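Local coordinates for protein adenylate kinase (Thermus thermophilus, PDB 3CM0) that catalyses the reversible transfer of the terminal phosphate between ATP and AMP, giving two ADP, and probably helps keep cellular energy and adenine nucleotides in balance, at residues D37-H42 and L69-E74; A90-L95 and G156-R161; E118-I123 and R142-Y147. One frame throughout, in Å; residues are numbered along the deposited sequence.

Contact 1 (D37-H42 and L69-E74); sequences DILRDH and LELIRE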
# COMPACT_ATOMS: atom_id res chain seq x y z
N ASP A 37 -9.58 -0.98 7.28
CA ASP A 37 -10.57 -0.00 7.74
C ASP A 37 -12.01 -0.35 7.33
O ASP A 37 -12.94 -0.26 8.14
CB ASP A 37 -10.24 1.40 7.19
CG ASP A 37 -8.97 1.98 7.81
OD1 ASP A 37 -8.61 1.55 8.92
OD2 ASP A 37 -8.35 2.88 7.19
N ILE A 38 -12.19 -0.72 6.08
CA ILE A 38 -13.52 -1.06 5.58
C ILE A 38 -14.15 -2.19 6.41
O ILE A 38 -15.29 -2.10 6.87
CB ILE A 38 -13.42 -1.46 4.09
CG1 ILE A 38 -12.75 -0.32 3.31
CG2 ILE A 38 -14.79 -1.79 3.52
CD1 ILE A 38 -12.31 -0.70 1.91
N LEU A 39 -13.38 -3.25 6.62
CA LEU A 39 -13.90 -4.37 7.39
C LEU A 39 -14.20 -3.98 8.84
O LEU A 39 -15.24 -4.35 9.38
CB LEU A 39 -12.90 -5.52 7.36
CG LEU A 39 -13.46 -6.84 7.87
CD1 LEU A 39 -14.73 -7.20 7.10
CD2 LEU A 39 -12.41 -7.92 7.71
N ARG A 40 -13.30 -3.24 9.47
CA ARG A 40 -13.52 -2.83 10.86
C ARG A 40 -14.81 -2.02 10.96
O ARG A 40 -15.60 -2.19 11.90
CB ARG A 40 -12.34 -2.02 11.36
CG ARG A 40 -12.41 -1.67 12.84
CD ARG A 40 -11.12 -1.00 13.32
NE ARG A 40 -9.93 -1.76 12.92
CZ ARG A 40 -9.31 -1.63 11.75
NH1 ARG A 40 -9.74 -0.75 10.85
NH2 ARG A 40 -8.25 -2.39 11.48
N ASP A 41 -15.02 -1.15 9.97
CA ASP A 41 -16.21 -0.31 9.88
C ASP A 41 -17.46 -1.19 9.78
O ASP A 41 -18.45 -0.97 10.49
CB ASP A 41 -16.09 0.59 8.65
CG ASP A 41 -17.05 1.77 8.69
OD1 ASP A 41 -17.01 2.54 9.68
OD2 ASP A 41 -17.85 1.91 7.74
N HIS A 42 -17.42 -2.18 8.90
CA HIS A 42 -18.54 -3.11 8.73
C HIS A 42 -18.88 -3.83 10.04
O HIS A 42 -20.05 -3.94 10.42
CB HIS A 42 -18.19 -4.16 7.67
CG HIS A 42 -18.57 -3.77 6.28
ND1 HIS A 42 -19.89 -3.69 5.87
CD2 HIS A 42 -17.82 -3.46 5.19
CE1 HIS A 42 -19.93 -3.36 4.59
NE2 HIS A 42 -18.68 -3.22 4.16
N LEU A 69 -11.08 -9.05 -2.06
CA LEU A 69 -11.28 -8.58 -3.43
C LEU A 69 -12.75 -8.16 -3.65
O LEU A 69 -13.00 -7.24 -4.39
CB LEU A 69 -10.87 -9.66 -4.44
CG LEU A 69 -9.37 -9.68 -4.83
CD1 LEU A 69 -9.08 -8.50 -5.69
CD2 LEU A 69 -8.47 -9.68 -3.59
N GLU A 70 -13.69 -8.86 -3.02
CA GLU A 70 -15.11 -8.47 -3.12
C GLU A 70 -15.30 -7.04 -2.55
O GLU A 70 -15.98 -6.19 -3.16
CB GLU A 70 -15.99 -9.45 -2.34
CG GLU A 70 -17.47 -8.94 -2.16
CD GLU A 70 -18.19 -8.79 -3.47
OE1 GLU A 70 -17.88 -9.58 -4.39
OE2 GLU A 70 -19.09 -7.92 -3.60
N LEU A 71 -14.69 -6.78 -1.39
CA LEU A 71 -14.79 -5.45 -0.78
C LEU A 71 -14.16 -4.39 -1.66
O LEU A 71 -14.65 -3.27 -1.73
CB LEU A 71 -14.13 -5.42 0.59
CG LEU A 71 -14.88 -6.18 1.68
CD1 LEU A 71 -14.12 -6.12 2.99
CD2 LEU A 71 -16.28 -5.58 1.84
N ILE A 72 -13.03 -4.71 -2.30
CA ILE A 72 -12.42 -3.74 -3.19
C ILE A 72 -13.36 -3.48 -4.39
O ILE A 72 -13.52 -2.32 -4.83
CB ILE A 72 -11.04 -4.26 -3.67
CG1 ILE A 72 -10.07 -4.27 -2.49
CG2 ILE A 72 -10.51 -3.36 -4.81
CD1 ILE A 72 -8.71 -4.98 -2.81
N ARG A 73 -13.98 -4.53 -4.92
CA ARG A 73 -14.90 -4.31 -6.06
C ARG A 73 -16.05 -3.38 -5.59
O ARG A 73 -16.47 -2.45 -6.31
CB ARG A 73 -15.44 -5.66 -6.57
CG ARG A 73 -16.38 -5.54 -7.83
CD ARG A 73 -16.60 -6.89 -8.58
NE ARG A 73 -17.24 -7.94 -7.79
CZ ARG A 73 -17.31 -9.22 -8.17
NH1 ARG A 73 -16.77 -9.60 -9.32
NH2 ARG A 73 -17.91 -10.12 -7.40
N GLU A 74 -16.57 -3.64 -4.40
CA GLU A 74 -17.69 -2.80 -3.86
C GLU A 74 -17.29 -1.35 -3.63
O GLU A 74 -18.15 -0.45 -3.54
CB GLU A 74 -18.16 -3.39 -2.54
CG GLU A 74 -18.78 -4.77 -2.70
CD GLU A 74 -19.23 -5.36 -1.37
OE1 GLU A 74 -19.39 -4.59 -0.38
OE2 GLU A 74 -19.45 -6.61 -1.31
O HOH W 1 -18.45 -2.24 1.32
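H42 and E74 meet through one water. It sits 3.0 Å from H42 NE2, at the edge of the imidazole and in its plane, and donates to E74 OE1, also at 3.0 Å. The other ring nitrogen, ND1, is hydrogen-bonded to T47 OG1, so both nitrogens have partners and the rotation of the ring is fixed. Beside this bridge L71 does the apolar work. With CG beside the backbone N (chi1 -71°) and the chain then extended, its two methyls reach across to helix 35-44. CD2 comes obliquely to the imidazole, 4.1 Å from H42 NE2, and also meets the CG2 branch of I38 at 4.4 Å. CD1 goes to the CD1 methyl of L39, 4.3 Å away. The helix segments stand at right angles, axes 11.2 Å apart, and L49 of helix 48-58 packs on both H42 and L71. Helix 35-44 belongs to the NMP domain and carries R40, a predicted AMP ligand, whereas helix 65-75 follows that region. A single leucine among three side chains, with no direct hydrogen bond across and a water bridging H42 to E74, makes a light connection, consistent with a domain that moves during catalysis.

Contact 2 (A90-L95 and G156-R161); sequences AQAEAL and GYYEAR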
# COMPACT_ATOMS: atom_id res chain seq x y z
N ALA A 90 -0.62 -13.61 -5.02
CA ALA A 90 -1.98 -14.07 -5.33
C ALA A 90 -2.93 -12.86 -5.36
O ALA A 90 -3.81 -12.75 -6.23
CB ALA A 90 -2.47 -15.09 -4.29
N GLN A 91 -2.72 -11.96 -4.42
CA GLN A 91 -3.57 -10.75 -4.37
C GLN A 91 -3.25 -9.84 -5.56
O GLN A 91 -4.15 -9.20 -6.14
CB GLN A 91 -3.34 -10.02 -3.04
CG GLN A 91 -3.97 -10.70 -1.84
CD GLN A 91 -3.41 -10.18 -0.51
OE1 GLN A 91 -2.56 -9.31 -0.51
NE2 GLN A 91 -3.88 -10.71 0.61
N ALA A 92 -1.98 -9.78 -5.95
CA ALA A 92 -1.62 -8.92 -7.09
C ALA A 92 -2.29 -9.45 -8.34
O ALA A 92 -2.82 -8.69 -9.15
CB ALA A 92 -0.08 -8.89 -7.31
N GLU A 93 -2.24 -10.77 -8.53
CA GLU A 93 -2.88 -11.34 -9.70
C GLU A 93 -4.41 -11.12 -9.71
O GLU A 93 -5.00 -10.71 -10.72
CB GLU A 93 -2.55 -12.83 -9.73
CG GLU A 93 -1.05 -13.03 -10.08
CD GLU A 93 -0.65 -14.51 -10.12
OE1 GLU A 93 -1.58 -15.34 -10.08
OE2 GLU A 93 0.57 -14.82 -10.22
N ALA A 94 -5.04 -11.37 -8.57
CA ALA A 94 -6.49 -11.19 -8.44
C ALA A 94 -6.86 -9.73 -8.68
O ALA A 94 -7.87 -9.43 -9.33
CB ALA A 94 -6.94 -11.64 -7.07
N LEU A 95 -6.05 -8.80 -8.17
CA LEU A 95 -6.36 -7.39 -8.37
C LEU A 95 -6.25 -7.02 -9.82
O LEU A 95 -7.05 -6.24 -10.35
CB LEU A 95 -5.42 -6.51 -7.52
CG LEU A 95 -5.55 -5.00 -7.69
CD1 LEU A 95 -7.03 -4.61 -7.29
CD2 LEU A 95 -4.55 -4.23 -6.79
N GLY A 156 8.97 -7.75 -9.04
CA GLY A 156 9.19 -8.50 -10.27
C GLY A 156 7.92 -8.63 -11.10
O GLY A 156 7.96 -8.52 -12.33
N TYR A 157 6.80 -8.85 -10.43
CA TYR A 157 5.50 -8.98 -11.10
C TYR A 157 5.15 -7.71 -11.87
O TYR A 157 4.76 -7.74 -13.05
CB TYR A 157 4.43 -9.23 -10.04
CG TYR A 157 3.06 -9.38 -10.62
CD1 TYR A 157 2.62 -10.60 -11.14
CD2 TYR A 157 2.18 -8.30 -10.65
CE1 TYR A 157 1.33 -10.75 -11.66
CE2 TYR A 157 0.88 -8.43 -11.20
CZ TYR A 157 0.47 -9.66 -11.69
OH TYR A 157 -0.81 -9.79 -12.18
N TYR A 158 5.32 -6.56 -11.22
CA TYR A 158 4.98 -5.32 -11.90
C TYR A 158 6.02 -4.85 -12.90
O TYR A 158 5.67 -4.27 -13.92
CB TYR A 158 4.68 -4.22 -10.86
CG TYR A 158 3.42 -4.54 -10.09
CD1 TYR A 158 2.18 -4.67 -10.78
CD2 TYR A 158 3.43 -4.70 -8.70
CE1 TYR A 158 1.00 -4.93 -10.06
CE2 TYR A 158 2.26 -4.96 -8.00
CZ TYR A 158 1.06 -5.06 -8.67
OH TYR A 158 -0.12 -5.30 -7.97
N GLU A 159 7.30 -5.08 -12.61
CA GLU A 159 8.35 -4.69 -13.56
C GLU A 159 8.18 -5.48 -14.90
O GLU A 159 8.36 -4.92 -15.99
CB GLU A 159 9.74 -4.96 -12.94
CG GLU A 159 10.90 -4.45 -13.80
CD GLU A 159 12.23 -4.52 -13.08
OE1 GLU A 159 12.37 -3.89 -12.01
OE2 GLU A 159 13.14 -5.22 -13.59
N ALA A 160 7.78 -6.74 -14.80
CA ALA A 160 7.60 -7.57 -16.02
C ALA A 160 6.49 -7.00 -16.90
O ALA A 160 6.45 -7.22 -18.11
CB ALA A 160 7.28 -8.99 -15.62
N ARG A 161 5.58 -6.26 -16.29
CA ARG A 161 4.46 -5.68 -17.02
C ARG A 161 4.67 -4.24 -17.42
O ARG A 161 3.76 -3.61 -17.97
CB ARG A 161 3.19 -5.82 -16.18
CG ARG A 161 2.72 -7.24 -16.10
CD ARG A 161 1.84 -7.56 -14.89
NE ARG A 161 1.35 -8.94 -15.00
CZ ARG A 161 2.06 -10.04 -14.74
NH1 ARG A 161 3.33 -9.98 -14.32
NH2 ARG A 161 1.52 -11.22 -14.98
O HOH W 2 -2.29 -5.91 -9.38
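A92 puts its CB against two consecutive tyrosines, and their differing first torsions decide how each one meets it. Y157 has CG anti to the backbone N (chi1 180°), which carries the ring out toward helix 89-101 and lays one face against A92 CB, 4.0 Å from CE2. R161 folds back along its own helix end to the opposite face: its guanidinium is held there by a hydrogen bond from NH1 to Y157 O (2.9 Å, 152°). Y157 is thus sandwiched between a methyl and a guanidinium, while its OH bonds to D96. E93, extended beyond CG, crosses Y157 at a slant, with CG 3.7 Å from Y157 CE1. This is where the C-terminal end of the long helix 137-160 meets helix 89-101, which follows strand 79-83 of the parallel sheet in this P-loop NTPase fold; the segment axes are 35° apart. Y158 turns the other way, CG beside the backbone N (chi1 -67°), and runs inward past the edge of Y157, whose CD2 lies over one face of Y158, to touch P86 and I8 of strand 4-10. Its OH ends 3.7 Å from A92 CB and donates to a water at 2.7 Å. That water lies at the edge of the Y158 ring, in its plane, and in turn donates to A92 O.

Contact 3 (E118-I123 and R142-Y147); sequences ELVRRI and RRLEVY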
# COMPACT_ATOMS: atom_id res chain seq x y z
N GLU A 118 19.76 5.86 5.39
CA GLU A 118 18.86 6.96 5.69
C GLU A 118 17.56 6.42 6.32
O GLU A 118 16.98 7.05 7.24
CB GLU A 118 18.51 7.76 4.41
CG GLU A 118 19.75 8.51 3.83
CD GLU A 118 20.25 9.62 4.75
OE1 GLU A 118 19.57 9.92 5.75
OE2 GLU A 118 21.31 10.22 4.46
N LEU A 119 17.07 5.31 5.80
CA LEU A 119 15.84 4.77 6.40
C LEU A 119 16.11 4.44 7.87
O LEU A 119 15.31 4.77 8.75
CB LEU A 119 15.41 3.51 5.69
CG LEU A 119 14.84 3.63 4.28
CD1 LEU A 119 14.78 2.24 3.68
CD2 LEU A 119 13.46 4.26 4.33
N VAL A 120 17.23 3.78 8.14
CA VAL A 120 17.57 3.44 9.52
C VAL A 120 17.71 4.69 10.39
O VAL A 120 17.18 4.75 11.51
CB VAL A 120 18.89 2.64 9.57
CG1 VAL A 120 19.28 2.40 11.02
CG2 VAL A 120 18.73 1.32 8.84
N ARG A 121 18.42 5.70 9.89
CA ARG A 121 18.58 6.93 10.67
C ARG A 121 17.22 7.54 11.01
O ARG A 121 16.97 7.94 12.15
CB ARG A 121 19.40 7.98 9.89
CG ARG A 121 20.86 7.67 9.78
CD ARG A 121 21.51 8.66 8.82
NE ARG A 121 21.91 9.90 9.50
CZ ARG A 121 21.70 11.12 9.01
NH1 ARG A 121 21.09 11.28 7.84
NH2 ARG A 121 22.12 12.18 9.69
N ARG A 122 16.35 7.61 10.01
CA ARG A 122 15.03 8.19 10.19
C ARG A 122 14.23 7.46 11.24
O ARG A 122 13.69 8.09 12.17
CB ARG A 122 14.22 8.13 8.91
CG ARG A 122 14.71 9.02 7.83
CD ARG A 122 13.85 8.87 6.61
NE ARG A 122 14.32 9.74 5.54
CZ ARG A 122 13.79 9.79 4.33
NH1 ARG A 122 12.76 9.01 4.02
NH2 ARG A 122 14.29 10.61 3.43
N ILE A 123 14.14 6.14 11.08
CA ILE A 123 13.37 5.32 11.99
C ILE A 123 13.91 5.42 13.42
O ILE A 123 13.13 5.63 14.38
CB ILE A 123 13.37 3.86 11.53
CG1 ILE A 123 12.63 3.76 10.19
CG2 ILE A 123 12.72 2.97 12.60
CD1 ILE A 123 12.81 2.43 9.48
N ARG A 142 16.67 -5.74 10.38
CA ARG A 142 16.04 -7.03 10.14
C ARG A 142 14.65 -6.85 9.55
O ARG A 142 14.25 -7.55 8.61
CB ARG A 142 15.93 -7.83 11.44
CG ARG A 142 15.44 -9.25 11.22
CD ARG A 142 15.19 -9.95 12.54
NE ARG A 142 14.24 -9.21 13.37
CZ ARG A 142 12.99 -8.92 13.02
NH1 ARG A 142 12.52 -9.32 11.84
NH2 ARG A 142 12.20 -8.24 13.84
N ARG A 143 13.88 -5.92 10.11
CA ARG A 143 12.56 -5.67 9.59
C ARG A 143 12.65 -5.20 8.13
O ARG A 143 11.78 -5.51 7.32
CB ARG A 143 11.83 -4.64 10.45
CG ARG A 143 11.44 -5.19 11.83
CD ARG A 143 10.94 -4.08 12.77
NE ARG A 143 10.49 -4.59 14.07
CZ ARG A 143 10.16 -3.81 15.10
NH1 ARG A 143 10.24 -2.50 14.99
NH2 ARG A 143 9.75 -4.35 16.24
N LEU A 144 13.72 -4.46 7.79
CA LEU A 144 13.87 -3.98 6.41
C LEU A 144 14.21 -5.13 5.47
O LEU A 144 13.80 -5.14 4.31
CB LEU A 144 14.96 -2.88 6.34
CG LEU A 144 14.53 -1.56 6.98
CD1 LEU A 144 15.73 -0.60 7.02
CD2 LEU A 144 13.37 -0.94 6.20
N GLU A 145 14.94 -6.13 5.97
CA GLU A 145 15.29 -7.29 5.15
C GLU A 145 14.07 -8.16 4.88
O GLU A 145 13.91 -8.74 3.79
CB GLU A 145 16.38 -8.11 5.86
CG GLU A 145 16.73 -9.41 5.15
CD GLU A 145 17.23 -9.21 3.73
OE1 GLU A 145 17.80 -8.14 3.41
OE2 GLU A 145 17.06 -10.13 2.92
N VAL A 146 13.20 -8.25 5.88
CA VAL A 146 11.97 -9.02 5.74
C VAL A 146 11.08 -8.33 4.70
O VAL A 146 10.49 -8.97 3.82
CB VAL A 146 11.23 -9.12 7.08
CG1 VAL A 146 9.81 -9.63 6.86
CG2 VAL A 146 11.98 -10.07 8.00
N TYR A 147 10.97 -7.01 4.83
CA TYR A 147 10.19 -6.24 3.88
C TYR A 147 10.73 -6.48 2.47
O TYR A 147 9.97 -6.67 1.51
CB TYR A 147 10.27 -4.74 4.21
CG TYR A 147 9.98 -3.85 3.01
CD1 TYR A 147 8.67 -3.56 2.61
CD2 TYR A 147 11.03 -3.38 2.23
CE1 TYR A 147 8.43 -2.82 1.44
CE2 TYR A 147 10.80 -2.65 1.06
CZ TYR A 147 9.50 -2.37 0.67
OH TYR A 147 9.30 -1.63 -0.48
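L144, the leucine that spans this contact, has its own carbonyl O at the edge of the Y147 ring, in the ring plane. The other flat group, the guanidinium of R121, takes E118 OE1 at its edge: NH1 donates at 2.9 Å, nearly in the guanidinium plane and on the syn side of the carboxylate. That salt bridge staples successive turns of helix 116-130 and takes no part in the crossing. What joins the helices is wholly apolar. L144 points its CB at the partner helix, with CG beside the backbone N (chi1 -70°), and forks over two neighbouring residues. CD1 slants across to the CG2 branch of V120 at 4.0 Å, and CD2 reaches L119 CD1 at 4.3 Å. These are ordinary methyl-methyl distances, but they are few and just 132 Å² is buried between the segments, although all three side chains lie in the interior. Helix 116-130 runs into the LID and helix 137-160 leads out of it, so the contact clasps the two helices at the base of that domain, where R143 bonds to D135. L119 and Y147 also pack on P12, and R122 NH1 bonds to G14 O in the P-loop, predicted to bind ATP, between strand 4-10 and helix 17-28.

Overall arrangement
Along the chain contact 1 closes first, joining helices 35-44 and 65-75; contact 2 then opens on helix 89-101, and the whole of contact 3 falls between its two segments. Contacts 1 and 2 have centres 21 Å apart and touch, L69 CG lying 3.8 Å from A94 CB. Contacts 2 and 3, with centres 24 Å apart, share helix 137-160, one near its C-terminal end and the other nearer the LID. Contacts 1 and 3 lie on opposite sides of the chain's centre, 30 Å between their centres. Contact 1 lies at the NMP domain and contact 3 at the helices of the LID, the two domains that move in catalysis, with contact 2 on helices packed beside the central sheet.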